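Local atomic coordinates of orphan protein TM0875 (Thermotoga maritima, PDB entry 1O22), a protein that is of unknown function but adopts a fold, new when its structure was solved, with a mixed, mostly antiparallel beta sheet and helices, and assembles as a two-chain complex. Residues Tyr23-Lys28 and Ser53-Arg58; Leu140-Met145 and Tyr159-Gln164; Ser74-Ala79 and Asp106-Tyr111. One frame throughout, in Å; residues are numbered along the deposited sequence.

Overall arrangement
All three contacts involve one mixed sheet, of seven strands within the chain. Contact 1 pairs strands 19-25 and 56-66; contact 2 lays helix 137-152 against strand 159-165, which borders 19-25; contact 3 pairs 75-81 with 100-111 at the far side. Along the chain the order is 1, 3, 2, so the C-terminal helix and strand return to the N-terminal strand. Contacts 1 and 2 touch through Glu54 and Tyr159, their centres about 12 Å apart; contacts 2 and 3, centres about 22 Å apart, meet at Glu143 and Tyr111; contacts 1 and 3, centres about 28 Å apart, do not touch. Contacts 1 and 3 also meet the second subunit, and at contact 3 the sheet continues into it.

Contact 1: residues Tyr23-Lys28 and Ser53-Arg58; sequences YYKKGK and SELIGR
Tyr23-Lys25 and Ile56-Arg58 run side by side as antiparallel neighbours in the mixed sheet, their axes 5.0 Å apart at an angle of 174°. Tyr23 and Gly57 form the hydrogen-bonded pair, Tyr23 N giving to Gly57 O and Gly57 N to Tyr23 O. Next to them, Tyr24 and Ile56 are a non-hydrogen-bonded pair. The pairing continues where Lys25 N reaches Leu55 O at 2.9 Å in a nearly straight bond, although the donor stands above the carbonyl plane. Beyond it a type II turn from Lys25 to Lys28 bends the chain.

Tyr23 carries the side-chain packing. With CG set between its backbone N and carbonyl carbon (chi1 67°), the ring swings across the neighbouring strand and lies over Gly57, whose CA sits 3.8 Å from the ring centroid in a CH-pi contact. The ring carries on past Gly57, and its OH gives a 2.7 Å hydrogen bond to Ser53 O, which lies at the ring edge and in its plane. That bond fixes the direction of the hydroxyl and ties the strand to the turn ahead of Ile56. Within this turn Ser53 OG accepts from Leu55 N, an ST turn.

On the face that carries Tyr24 and Ile56, Tyr24 CE1 meets Ile56 CD1 at 3.7 Å. Separately, Leu55 CD1 is met by Lys28 CE. The Lys28 chain is extended until its last torsion, where it bends, and its NZ bonds to Thr44 O of the second subunit, so this corner joins the dimer interface. Towards solvent, Lys25 and Glu54 extend alongside each other. In one of the two conformers of Glu54 they form a long ion pair bridged by a water, which accepts from Lys25 NZ at 3.2 Å and donates to Glu54 OE1 at 2.9 Å.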
ATOM      1  N   TYR A  23       1.406  15.813   8.716  1.00 18.15           N
ATOM      2  CA  TYR A  23       2.280  16.965   8.560  1.00 15.79           C
ATOM      3  C   TYR A  23       1.466  18.136   8.038  1.00 18.67           C
ATOM      4  O   TYR A  23       0.434  17.937   7.403  1.00 17.42           O
ATOM      5  CB  TYR A  23       3.496  16.665   7.649  1.00 17.08           C
ATOM      6  CG  TYR A  23       3.163  16.402   6.196  1.00 17.32           C
ATOM      7  CD1 TYR A  23       3.049  17.444   5.285  1.00 16.02           C
ATOM      8  CD2 TYR A  23       2.970  15.099   5.742  1.00 14.98           C
ATOM      9  CE1 TYR A  23       2.718  17.209   4.003  1.00 18.05           C
ATOM     10  CE2 TYR A  23       2.648  14.859   4.451  1.00 16.88           C
ATOM     11  CZ  TYR A  23       2.548  15.900   3.573  1.00 16.63           C
ATOM     12  OH  TYR A  23       2.199  15.620   2.262  1.00 19.29           O
ATOM     13  N   TYR A  24       1.936  19.355   8.331  1.00 18.23           N
ATOM     14  CA  TYR A  24       1.206  20.578   8.003  1.00 19.75           C
ATOM     15  C   TYR A  24       2.174  21.668   7.642  1.00 18.35           C
ATOM     16  O   TYR A  24       3.128  21.912   8.393  1.00 16.62           O
ATOM     17  CB  TYR A  24       0.395  21.090   9.230  1.00 20.15           C
ATOM     18  CG  TYR A  24      -0.489  20.063   9.890  1.00 19.16           C
ATOM     19  CD1 TYR A  24      -1.771  19.821   9.421  1.00 25.92           C
ATOM     20  CD2 TYR A  24      -0.038  19.325  10.973  1.00 23.16           C
ATOM     21  CE1 TYR A  24      -2.598  18.873  10.018  1.00 22.52           C
ATOM     22  CE2 TYR A  24      -0.864  18.379  11.593  1.00 25.03           C
ATOM     23  CZ  TYR A  24      -2.144  18.158  11.101  1.00 28.47           C
ATOM     24  OH  TYR A  24      -2.984  17.229  11.682  1.00 31.55           O
ATOM     25  N   LYS A  25       1.908  22.374   6.557  1.00 15.28           N
ATOM     26  CA  LYS A  25       2.673  23.587   6.283  1.00 15.90           C
ATOM     27  C   LYS A  25       2.420  24.672   7.366  1.00 17.25           C
ATOM     28  O   LYS A  25       1.268  25.043   7.662  1.00 16.50           O
ATOM     29  CB  LYS A  25       2.414  24.131   4.880  1.00 16.70           C
ATOM     30  CG  LYS A  25       3.496  25.177   4.427  1.00 19.25           C
ATOM     31  CD  LYS A  25       3.588  25.272   2.958  1.00 28.44           C
ATOM     32  CE  LYS A  25       4.866  25.859   2.506  1.00 36.19           C
ATOM     33  NZ  LYS A  25       4.760  26.134   1.042  1.00 41.08           N
ATOM     34  N   LYS A  26       3.502  25.127   7.981  1.00 16.15           N
ATOM     35  CA  LYS A  26       3.443  26.207   8.972  1.00 16.93           C
ATOM     36  C   LYS A  26       2.663  27.402   8.453  1.00 18.02           C
ATOM     37  O   LYS A  26       2.759  27.767   7.265  1.00 22.32           O
ATOM     38  CB  LYS A  26       4.823  26.686   9.356  1.00 16.42           C
ATOM     39  CG  LYS A  26       5.586  25.804  10.267  1.00 15.80           C
ATOM     40  CD  LYS A  26       7.006  26.331  10.434  1.00 19.66           C
ATOM     41  CE  LYS A  26       7.788  25.630  11.551  1.00 25.89           C
ATOM     42  NZ  LYS A  26       9.247  26.075  11.610  1.00 16.24           N
ATOM     43  N   GLY A  27       1.890  27.988   9.359  1.00 15.39           N
ATOM     44  CA  GLY A  27       1.094  29.154   9.072  1.00 16.50           C
ATOM     45  C   GLY A  27      -0.278  28.896   8.490  1.00 16.52           C
ATOM     46  O   GLY A  27      -1.159  29.739   8.632  1.00 16.08           O
ATOM     47  N   LYS A  28      -0.477  27.739   7.858  1.00 17.27           N
ATOM     48  CA  LYS A  28      -1.775  27.415   7.274  1.00 17.05           C
ATOM     49  C   LYS A  28      -2.778  27.018   8.358  1.00 20.71           C
ATOM     50  O   LYS A  28      -2.467  26.237   9.269  1.00 22.13           O
ATOM     51  CB  LYS A  28      -1.649  26.328   6.216  1.00 19.04           C
ATOM     52  CG  LYS A  28      -2.917  26.229   5.369  1.00 20.46           C
ATOM     53  CD  LYS A  28      -2.718  25.544   4.057  1.00 27.92           C
ATOM     54  CE  LYS A  28      -4.052  25.309   3.357  1.00 23.20           C
ATOM     55  NZ  LYS A  28      -4.708  26.573   2.959  1.00 19.19           N
ATOM     56  N   SER A  53      -0.372  16.546  -0.051  1.00 19.37           N
ATOM     57  CA  SER A  53       0.122  17.656  -0.854  1.00 19.98           C
ATOM     58  C   SER A  53       1.241  18.356  -0.086  1.00 20.68           C
ATOM     59  O   SER A  53       1.576  17.988   1.048  1.00 18.32           O
ATOM     60  CB  SER A  53      -1.011  18.664  -1.146  1.00 22.72           C
ATOM     61  OG  SER A  53      -1.422  19.340   0.044  1.00 20.13           O
ATOM     62  N   GLU A  54       1.770  19.416  -0.683  1.00 20.58           N
ATOM     63  CA  GLU A  54       2.712  20.273   0.016  1.00 21.14           C
ATOM     64  C   GLU A  54       2.130  21.012   1.193  1.00 18.96           C
ATOM     65  O   GLU A  54       2.901  21.522   2.014  1.00 21.49           O
ATOM     66  CB  GLU A  54       3.534  21.193  -0.948  1.00 21.55           C
ATOM     67  CG  GLU A  54       3.031  22.503  -1.467  0.65 32.60           C
ATOM     68  CD  GLU A  54       4.092  23.097  -2.416  0.65 37.56           C
ATOM     69  OE1 GLU A  54       5.154  23.585  -1.928  0.65 30.87           O
ATOM     70  OE2 GLU A  54       3.896  23.002  -3.647  0.65 41.76           O
ATOM     71  N   LEU A  55       0.805  21.085   1.300  1.00 18.01           N
ATOM     72  CA  LEU A  55       0.168  21.812   2.395  1.00 18.90           C
ATOM     73  C   LEU A  55      -0.121  20.968   3.618  1.00 19.39           C
ATOM     74  O   LEU A  55      -0.124  21.477   4.710  1.00 17.72           O
ATOM     75  CB  LEU A  55      -1.135  22.480   1.937  1.00 20.38           C
ATOM     76  CG  LEU A  55      -0.963  23.402   0.737  1.00 18.05           C
ATOM     77  CD1 LEU A  55      -2.329  23.899   0.280  1.00 29.35           C
ATOM     78  CD2 LEU A  55      -0.031  24.580   1.096  1.00 28.70           C
ATOM     79  N   ILE A  56      -0.426  19.693   3.393  1.00 17.45           N
ATOM     80  CA  ILE A  56      -0.962  18.818   4.402  1.00 17.38           C
ATOM     81  C   ILE A  56      -0.867  17.367   3.885  1.00 19.36           C
ATOM     82  O   ILE A  56      -0.989  17.105   2.687  1.00 17.92           O
ATOM     83  CB  ILE A  56      -2.458  19.198   4.739  1.00 19.69           C
ATOM     84  CG1 ILE A  56      -2.961  18.342   5.905  1.00 14.92           C
ATOM     85  CG2 ILE A  56      -3.379  19.070   3.496  1.00 19.72           C
ATOM     86  CD1 ILE A  56      -4.162  18.909   6.669  1.00 18.56           C
ATOM     87  N   GLY A  57      -0.695  16.435   4.808  1.00 18.64           N
ATOM     88  CA  GLY A  57      -0.768  15.042   4.461  1.00 18.81           C
ATOM     89  C   GLY A  57      -0.700  14.104   5.631  1.00 18.54           C
ATOM     90  O   GLY A  57      -0.468  14.492   6.764  1.00 18.61           O
ATOM     91  N   ARG A  58      -0.886  12.833   5.315  1.00 19.63           N
ATOM     92  CA  ARG A  58      -0.791  11.740   6.285  1.00 20.41           C
ATOM     93  C   ARG A  58       0.076  10.616   5.724  1.00 20.14           C
ATOM     94  O   ARG A  58      -0.111  10.176   4.576  1.00 18.70           O
ATOM     95  CB  ARG A  58      -2.169  11.183   6.577  1.00 21.82           C
ATOM     96  CG  ARG A  58      -2.194  10.051   7.600  1.00 26.34           C
ATOM     97  CD  ARG A  58      -3.613   9.683   8.020  1.00 30.18           C
ATOM     98  NE  ARG A  58      -4.324   9.064   6.924  1.00 42.39           N
ATOM     99  CZ  ARG A  58      -5.515   8.484   7.025  1.00 59.99           C
ATOM    100  NH1 ARG A  58      -6.150   8.411   8.193  1.00 60.96           N
ATOM    101  NH2 ARG A  58      -6.072   7.950   5.941  1.00 66.15           N
TER
HETATM  102  O   HOH W   1       6.608  23.613   0.561  1.00 32.96           O

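Contact 2: residues Leu140-Met145 and Tyr159-Gln164; sequences LVEEFM and YTFSVQ
Phe161 reaches from the edge strand 159-165 towards helix 137-152, and Met145, a selenomethionine, covers one face of its ring. Met145 CG stands over the ring centre, 3.8 Å from the centroid and 11° off the normal, a CH-pi contact. The Met145 side chain bends at chi2 and chi3, which leaves SE above the same face at a distance of 5.0 Å from the centroid, a Met-aromatic contact, and brings CE round towards CB and CG of Phe161. Val141, one turn earlier on the helix, sends CG1 to Phe161 CE1 at 3.8 Å, and the same methyl meets Val163 CG2 at 4.1 Å. In one of its two conformers Glu142 brings OE2 near the ring edge.

Further out, Met145 also packs on Ile21 and Tyr23 of strand 19-25 and on Ile59 of strand 56-66, while Val141 rests on Leu19 and Leu61. The helix also reaches strand 122-128 through Leu140 and Phe144, and the backbone of Thr160, Ser162 and Gln164 pairs with strand 19-25. The joint between helix and edge strand is therefore mainly apolar, made by shape and dispersion among Met145, Val141, Phe161 and Val163.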
ATOM      1  N   LEU A 140      14.678   9.347  15.755  1.00 21.70           N
ATOM      2  CA  LEU A 140      14.446   8.600  14.526  1.00 19.54           C
ATOM      3  C   LEU A 140      13.422   9.253  13.612  1.00 18.51           C
ATOM      4  O   LEU A 140      13.655   9.403  12.421  1.00 17.59           O
ATOM      5  CB  LEU A 140      14.007   7.148  14.799  1.00 16.90           C
ATOM      6  CG  LEU A 140      15.054   6.048  14.951  0.50 24.86           C
ATOM      7  CD1 LEU A 140      15.464   5.568  13.584  0.50 22.65           C
ATOM      8  CD2 LEU A 140      16.255   6.535  15.768  0.50 26.05           C
ATOM      9  N   VAL A 141      12.266   9.558  14.155  1.00 21.61           N
ATOM     10  CA  VAL A 141      11.209  10.214  13.385  1.00 19.18           C
ATOM     11  C   VAL A 141      11.705  11.543  12.813  1.00 20.30           C
ATOM     12  O   VAL A 141      11.431  11.838  11.650  1.00 18.06           O
ATOM     13  CB  VAL A 141       9.911  10.398  14.182  1.00 18.93           C
ATOM     14  CG1 VAL A 141       8.890  11.233  13.391  1.00 19.13           C
ATOM     15  CG2 VAL A 141       9.280   9.014  14.492  1.00 21.09           C
ATOM     16  N   GLU A 142      12.447  12.323  13.591  1.00 21.14           N
ATOM     17  CA  GLU A 142      12.899  13.609  13.084  1.00 22.56           C
ATOM     18  C   GLU A 142      13.861  13.439  11.914  1.00 21.71           C
ATOM     19  O   GLU A 142      13.795  14.210  10.939  1.00 19.83           O
ATOM     20  CB  GLU A 142      13.546  14.502  14.136  0.65 21.57           C
ATOM     21  CG  GLU A 142      14.033  15.835  13.515  0.65 29.78           C
ATOM     22  CD  GLU A 142      12.906  16.707  12.925  0.65 39.71           C
ATOM     23  OE1 GLU A 142      12.641  16.686  11.668  0.65 34.84           O
ATOM     24  OE2 GLU A 142      12.273  17.432  13.734  0.65 43.60           O
ATOM     25  N   GLU A 143      14.745  12.440  11.993  1.00 20.61           N
ATOM     26  CA  GLU A 143      15.628  12.137  10.848  1.00 21.89           C
ATOM     27  C   GLU A 143      14.808  11.692   9.648  1.00 19.81           C
ATOM     28  O   GLU A 143      15.100  12.078   8.532  1.00 18.11           O
ATOM     29  CB  GLU A 143      16.638  11.040  11.163  1.00 23.18           C
ATOM     30  CG  GLU A 143      17.949  11.547  11.706  1.00 43.57           C
ATOM     31  CD  GLU A 143      18.886  12.053  10.613  1.00 58.24           C
ATOM     32  OE1 GLU A 143      19.544  11.217   9.914  1.00 58.07           O
ATOM     33  OE2 GLU A 143      18.979  13.297  10.476  1.00 63.84           O
ATOM     34  N   PHE A 144      13.847  10.802   9.870  1.00 19.40           N
ATOM     35  CA  PHE A 144      13.014  10.333   8.786  1.00 18.42           C
ATOM     36  C   PHE A 144      12.293  11.500   8.085  1.00 18.71           C
ATOM     37  O   PHE A 144      12.198  11.505   6.859  1.00 17.33           O
ATOM     38  CB  PHE A 144      11.993   9.290   9.218  1.00 15.73           C
ATOM     39  CG  PHE A 144      10.989   9.025   8.180  1.00 14.33           C
ATOM     40  CD1 PHE A 144      11.322   8.294   7.051  1.00 16.46           C
ATOM     41  CD2 PHE A 144       9.707   9.556   8.286  1.00 16.64           C
ATOM     42  CE1 PHE A 144      10.395   8.080   6.041  1.00 18.96           C
ATOM     43  CE2 PHE A 144       8.785   9.369   7.266  1.00 22.32           C
ATOM     44  CZ  PHE A 144       9.111   8.608   6.164  1.00 22.91           C
HETATM   45  N   MSE A 145      11.804  12.468   8.871  1.00 19.31           N
HETATM   46  CA  MSE A 145      11.035  13.590   8.344  1.00 20.60           C
HETATM   47  C   MSE A 145      11.887  14.561   7.524  1.00 19.55           C
HETATM   48  O   MSE A 145      11.404  15.102   6.510  1.00 18.20           O
HETATM   49  CB  MSE A 145      10.225  14.290   9.429  1.00 19.49           C
HETATM   50  CG  MSE A 145       9.064  13.445   9.953  1.00 16.09           C
HETATM   51 SE   MSE A 145       7.841  12.707   8.563  1.00 32.79          SE
HETATM   52  CE  MSE A 145       6.839  14.496   8.118  1.00 22.67           C
ATOM     53  N   TYR A 159       7.446  23.196   7.983  1.00 19.07           N
ATOM     54  CA  TYR A 159       6.445  22.222   8.427  1.00 20.91           C
ATOM     55  C   TYR A 159       6.488  21.926   9.916  1.00 22.02           C
ATOM     56  O   TYR A 159       7.538  21.997  10.551  1.00 20.58           O
ATOM     57  CB  TYR A 159       6.621  20.871   7.680  1.00 21.63           C
ATOM     58  CG  TYR A 159       6.322  21.003   6.218  1.00 17.84           C
ATOM     59  CD1 TYR A 159       5.073  20.749   5.735  1.00 17.56           C
ATOM     60  CD2 TYR A 159       7.282  21.470   5.340  1.00 23.90           C
ATOM     61  CE1 TYR A 159       4.783  20.933   4.431  1.00 14.68           C
ATOM     62  CE2 TYR A 159       7.014  21.658   4.023  1.00 23.99           C
ATOM     63  CZ  TYR A 159       5.750  21.376   3.559  1.00 21.60           C
ATOM     64  OH  TYR A 159       5.471  21.570   2.234  1.00 20.14           O
ATOM     65  N   THR A 160       5.322  21.598  10.451  1.00 23.16           N
ATOM     66  CA  THR A 160       5.209  20.883  11.703  1.00 22.05           C
ATOM     67  C   THR A 160       4.609  19.511  11.406  1.00 21.55           C
ATOM     68  O   THR A 160       4.038  19.269  10.326  1.00 20.66           O
ATOM     69  CB  THR A 160       4.330  21.626  12.713  1.00 21.68           C
ATOM     70  OG1 THR A 160       2.969  21.689  12.262  1.00 26.09           O
ATOM     71  CG2 THR A 160       4.765  23.073  12.869  1.00 31.57           C
ATOM     72  N   PHE A 161       4.748  18.596  12.344  1.00 19.06           N
ATOM     73  CA  PHE A 161       4.112  17.277  12.203  1.00 19.29           C
ATOM     74  C   PHE A 161       3.735  16.704  13.568  1.00 21.75           C
ATOM     75  O   PHE A 161       4.331  17.068  14.571  1.00 22.70           O
ATOM     76  CB  PHE A 161       4.986  16.318  11.375  1.00 20.54           C
ATOM     77  CG  PHE A 161       6.357  16.073  11.949  1.00 17.76           C
ATOM     78  CD1 PHE A 161       6.547  15.094  12.906  1.00 18.60           C
ATOM     79  CD2 PHE A 161       7.447  16.834  11.539  1.00 21.70           C
ATOM     80  CE1 PHE A 161       7.800  14.890  13.488  1.00 24.86           C
ATOM     81  CE2 PHE A 161       8.691  16.617  12.090  1.00 26.46           C
ATOM     82  CZ  PHE A 161       8.872  15.642  13.073  1.00 26.24           C
ATOM     83  N   SER A 162       2.709  15.862  13.615  1.00 22.11           N
ATOM     84  CA  SER A 162       2.396  15.093  14.828  1.00 24.69           C
ATOM     85  C   SER A 162       2.418  13.593  14.557  1.00 25.97           C
ATOM     86  O   SER A 162       2.117  13.127  13.442  1.00 21.19           O
ATOM     87  CB  SER A 162       1.026  15.465  15.399  1.00 25.59           C
ATOM     88  OG  SER A 162       0.027  15.302  14.410  1.00 35.19           O
ATOM     89  N   VAL A 163       2.745  12.850  15.613  1.00 25.73           N
ATOM     90  CA  VAL A 163       2.891  11.414  15.563  1.00 27.75           C
ATOM     91  C   VAL A 163       1.835  10.768  16.470  1.00 29.01           C
ATOM     92  O   VAL A 163       1.577  11.260  17.557  1.00 30.76           O
ATOM     93  CB  VAL A 163       4.277  11.023  16.039  1.00 27.47           C
ATOM     94  CG1 VAL A 163       4.524   9.511  15.792  1.00 33.29           C
ATOM     95  CG2 VAL A 163       5.314  11.847  15.343  1.00 24.83           C
ATOM     96  N   GLN A 164       1.231   9.680  15.999  1.00 27.81           N
ATOM     97  CA  GLN A 164       0.240   8.903  16.754  1.00 30.75           C
ATOM     98  C   GLN A 164       0.590   7.427  16.576  1.00 31.04           C
ATOM     99  O   GLN A 164       0.922   6.988  15.491  1.00 29.31           O
ATOM    100  CB  GLN A 164      -1.172   9.195  16.224  1.00 32.12           C
ATOM    101  CG  GLN A 164      -2.303   8.402  16.873  1.00 39.41           C
TER

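Contact 3: residues Ser74-Ala79 and Asp106-Tyr111; sequences SFAIKA and DYLDSY
Ala76 and Asp106 form an antiparallel hydrogen-bonded pair in the mixed sheet, joining strands 75-81 and 100-111. Ala76 N gives to Asp106 O at 2.8 Å and Asp106 N returns to Ala76 O at 2.9 Å, both donors lying in the plane of the carbonyl they meet. Two residues further along each strand, beyond Phe75 and Tyr107, Leu108 N reaches Ser74 O at 3.0 Å, nearly straight at 171° but from above the carbonyl plane. Asp106 O also receives the CA-H of Phe75 as a CA-H...O contact, and Ser74 OG has a weak hydrogen bond with Lys115 NZ.

Between these bonds Phe75 and Tyr107 are a non-hydrogen-bonded pair; their rings lie obliquely beside each other, too close in the model for the exact spacing to be trusted. Leu108 CD1 packs beside Ala76 CB at 4.2 Å. Lys78 NZ has its salt bridge with Glu104, and its charge lies near Asp106 without contact. Strand 75-81 is outermost within this chain, yet Phe75 to Ala79 pair antiparallel with a strand of the second subunit, so the sheet continues into it. Ala76 O is gripped twice: besides Asp106 N, it accepts from a water at 3.1 Å that also donates to Asp106 OD2 at 2.7 Å.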
ATOM      1  N   SER A  74      19.325  -4.073   1.293  1.00 22.16           N
ATOM      2  CA  SER A  74      19.344  -3.212   0.134  1.00 20.77           C
ATOM      3  C   SER A  74      18.160  -3.382  -0.789  1.00 20.26           C
ATOM      4  O   SER A  74      17.862  -2.456  -1.513  1.00 18.82           O
ATOM      5  CB  SER A  74      20.623  -3.441  -0.665  1.00 19.65           C
ATOM      6  OG  SER A  74      21.728  -3.019   0.087  1.00 27.94           O
ATOM      7  N   PHE A  75      17.543  -4.568  -0.850  1.00 19.65           N
ATOM      8  CA  PHE A  75      16.351  -4.772  -1.712  1.00 18.25           C
ATOM      9  C   PHE A  75      15.244  -5.477  -0.946  1.00 18.84           C
ATOM     10  O   PHE A  75      15.526  -6.231  -0.051  1.00 17.42           O
ATOM     11  CB  PHE A  75      16.654  -5.601  -2.944  1.00 19.77           C
ATOM     12  CG  PHE A  75      17.602  -4.978  -3.845  1.00 17.63           C
ATOM     13  CD1 PHE A  75      17.159  -4.138  -4.880  1.00 17.81           C
ATOM     14  CD2 PHE A  75      18.973  -5.193  -3.659  1.00 22.03           C
ATOM     15  CE1 PHE A  75      18.076  -3.546  -5.742  1.00 29.78           C
ATOM     16  CE2 PHE A  75      19.876  -4.603  -4.499  1.00 23.33           C
ATOM     17  CZ  PHE A  75      19.444  -3.777  -5.543  1.00 25.52           C
ATOM     18  N   ALA A  76      13.994  -5.137  -1.265  1.00 18.90           N
ATOM     19  CA  ALA A  76      12.820  -5.820  -0.769  1.00 20.67           C
ATOM     20  C   ALA A  76      12.282  -6.636  -1.948  1.00 21.23           C
ATOM     21  O   ALA A  76      12.157  -6.116  -3.060  1.00 22.33           O
ATOM     22  CB  ALA A  76      11.796  -4.822  -0.292  1.00 20.76           C
ATOM     23  N   ILE A  77      12.062  -7.923  -1.722  1.00 19.82           N
ATOM     24  CA  ILE A  77      11.546  -8.838  -2.737  1.00 18.79           C
ATOM     25  C   ILE A  77      10.122  -9.276  -2.344  1.00 21.58           C
ATOM     26  O   ILE A  77       9.887  -9.700  -1.205  1.00 19.46           O
ATOM     27  CB  ILE A  77      12.455 -10.053  -2.826  1.00 19.27           C
ATOM     28  CG1 ILE A  77      13.902  -9.623  -3.089  1.00 21.89           C
ATOM     29  CG2 ILE A  77      11.973 -11.002  -3.929  1.00 21.16           C
ATOM     30  CD1 ILE A  77      14.894 -10.706  -2.854  1.00 26.50           C
ATOM     31  N   LYS A  78       9.162  -9.124  -3.248  1.00 21.50           N
ATOM     32  CA  LYS A  78       7.868  -9.819  -3.097  1.00 22.54           C
ATOM     33  C   LYS A  78       7.918 -11.112  -3.880  1.00 20.82           C
ATOM     34  O   LYS A  78       8.096 -11.112  -5.090  1.00 21.50           O
ATOM     35  CB  LYS A  78       6.707  -8.955  -3.560  1.00 24.82           C
ATOM     36  CG  LYS A  78       6.510  -7.721  -2.654  1.00 37.75           C
ATOM     37  CD  LYS A  78       5.428  -6.783  -3.183  1.00 45.26           C
ATOM     38  CE  LYS A  78       5.745  -5.335  -2.820  1.00 49.23           C
ATOM     39  NZ  LYS A  78       4.684  -4.407  -3.284  1.00 50.16           N
ATOM     40  N   ALA A  79       7.857 -12.205  -3.155  1.00 18.36           N
ATOM     41  CA  ALA A  79       7.872 -13.548  -3.723  1.00 21.45           C
ATOM     42  C   ALA A  79       6.531 -14.245  -3.448  1.00 20.62           C
ATOM     43  O   ALA A  79       5.892 -14.009  -2.437  1.00 24.08           O
ATOM     44  CB  ALA A  79       8.999 -14.335  -3.091  1.00 19.36           C
ATOM     45  N   ASP A 106      12.265  -4.019  -5.000  1.00 19.58           N
ATOM     46  CA  ASP A 106      12.367  -2.595  -4.708  1.00 23.15           C
ATOM     47  C   ASP A 106      13.697  -2.332  -4.082  1.00 22.27           C
ATOM     48  O   ASP A 106      14.071  -3.025  -3.140  1.00 22.67           O
ATOM     49  CB  ASP A 106      11.285  -2.176  -3.725  1.00 22.01           C
ATOM     50  CG  ASP A 106       9.969  -1.937  -4.419  1.00 36.82           C
ATOM     51  OD1 ASP A 106       9.824  -0.849  -5.016  1.00 45.79           O
ATOM     52  OD2 ASP A 106       9.049  -2.783  -4.450  1.00 40.32           O
ATOM     53  N   TYR A 107      14.401  -1.333  -4.594  1.00 21.36           N
ATOM     54  CA  TYR A 107      15.703  -0.922  -4.054  1.00 25.44           C
ATOM     55  C   TYR A 107      15.413   0.038  -2.910  1.00 23.87           C
ATOM     56  O   TYR A 107      14.523   0.842  -3.016  1.00 27.15           O
ATOM     57  CB  TYR A 107      16.530  -0.232  -5.150  1.00 28.22           C
ATOM     58  CG  TYR A 107      17.971   0.069  -4.753  1.00 28.22           C
ATOM     59  CD1 TYR A 107      18.770  -0.899  -4.159  1.00 36.96           C
ATOM     60  CD2 TYR A 107      18.526   1.314  -4.974  1.00 36.40           C
ATOM     61  CE1 TYR A 107      20.090  -0.630  -3.796  1.00 44.16           C
ATOM     62  CE2 TYR A 107      19.845   1.594  -4.610  1.00 40.02           C
ATOM     63  CZ  TYR A 107      20.618   0.618  -4.033  1.00 42.12           C
ATOM     64  OH  TYR A 107      21.922   0.885  -3.670  1.00 46.50           O
ATOM     65  N   LEU A 108      16.067  -0.113  -1.769  1.00 20.86           N
ATOM     66  CA  LEU A 108      15.789   0.788  -0.657  1.00 20.19           C
ATOM     67  C   LEU A 108      16.624   2.055  -0.827  1.00 18.63           C
ATOM     68  O   LEU A 108      17.777   1.965  -1.215  1.00 21.33           O
ATOM     69  CB  LEU A 108      16.115   0.107   0.683  1.00 23.83           C
ATOM     70  CG  LEU A 108      14.987  -0.822   1.170  1.00 23.26           C
ATOM     71  CD1 LEU A 108      14.936  -2.084   0.429  1.00 25.03           C
ATOM     72  CD2 LEU A 108      15.166  -1.066   2.659  1.00 25.15           C
ATOM     73  N   ASP A 109      16.075   3.222  -0.512  1.00 19.56           N
ATOM     74  CA  ASP A 109      16.902   4.421  -0.396  1.00 22.00           C
ATOM     75  C   ASP A 109      17.773   4.403   0.880  1.00 21.93           C
ATOM     76  O   ASP A 109      17.445   3.733   1.844  1.00 19.58           O
ATOM     77  CB  ASP A 109      16.031   5.669  -0.315  1.00 22.88           C
ATOM     78  CG  ASP A 109      15.314   5.996  -1.606  1.00 34.65           C
ATOM     79  OD1 ASP A 109      15.729   5.536  -2.698  1.00 40.69           O
ATOM     80  OD2 ASP A 109      14.322   6.762  -1.604  1.00 40.15           O
ATOM     81  N   SER A 110      18.858   5.169   0.860  1.00 21.26           N
ATOM     82  CA  SER A 110      19.790   5.328   1.968  1.00 24.57           C
ATOM     83  C   SER A 110      19.696   6.741   2.512  1.00 22.87           C
ATOM     84  O   SER A 110      19.700   7.672   1.733  1.00 23.66           O
ATOM     85  CB  SER A 110      21.216   5.135   1.492  1.00 27.31           C
ATOM     86  OG  SER A 110      21.419   3.819   1.049  1.00 35.83           O
ATOM     87  N   TYR A 111      19.566   6.908   3.825  1.00 21.21           N
ATOM     88  CA  TYR A 111      19.657   8.252   4.436  1.00 21.68           C
ATOM     89  C   TYR A 111      20.444   8.098   5.726  1.00 20.69           C
ATOM     90  O   TYR A 111      19.934   7.557   6.685  1.00 20.81           O
ATOM     91  CB  TYR A 111      18.269   8.861   4.686  1.00 21.63           C
ATOM     92  CG  TYR A 111      18.292  10.337   5.026  1.00 23.27           C
ATOM     93  CD1 TYR A 111      18.571  11.283   4.047  1.00 31.90           C
ATOM     94  CD2 TYR A 111      18.091  10.784   6.321  1.00 30.26           C
ATOM     95  CE1 TYR A 111      18.632  12.632   4.352  1.00 31.78           C
ATOM     96  CE2 TYR A 111      18.133  12.140   6.635  1.00 32.14           C
ATOM     97  CZ  TYR A 111      18.403  13.061   5.645  1.00 34.38           C
ATOM     98  OH  TYR A 111      18.460  14.424   5.936  1.00 41.43           O
TER
HETATM   99  O   HOH W   2       9.219  -5.190  -3.228  1.00 32.84           O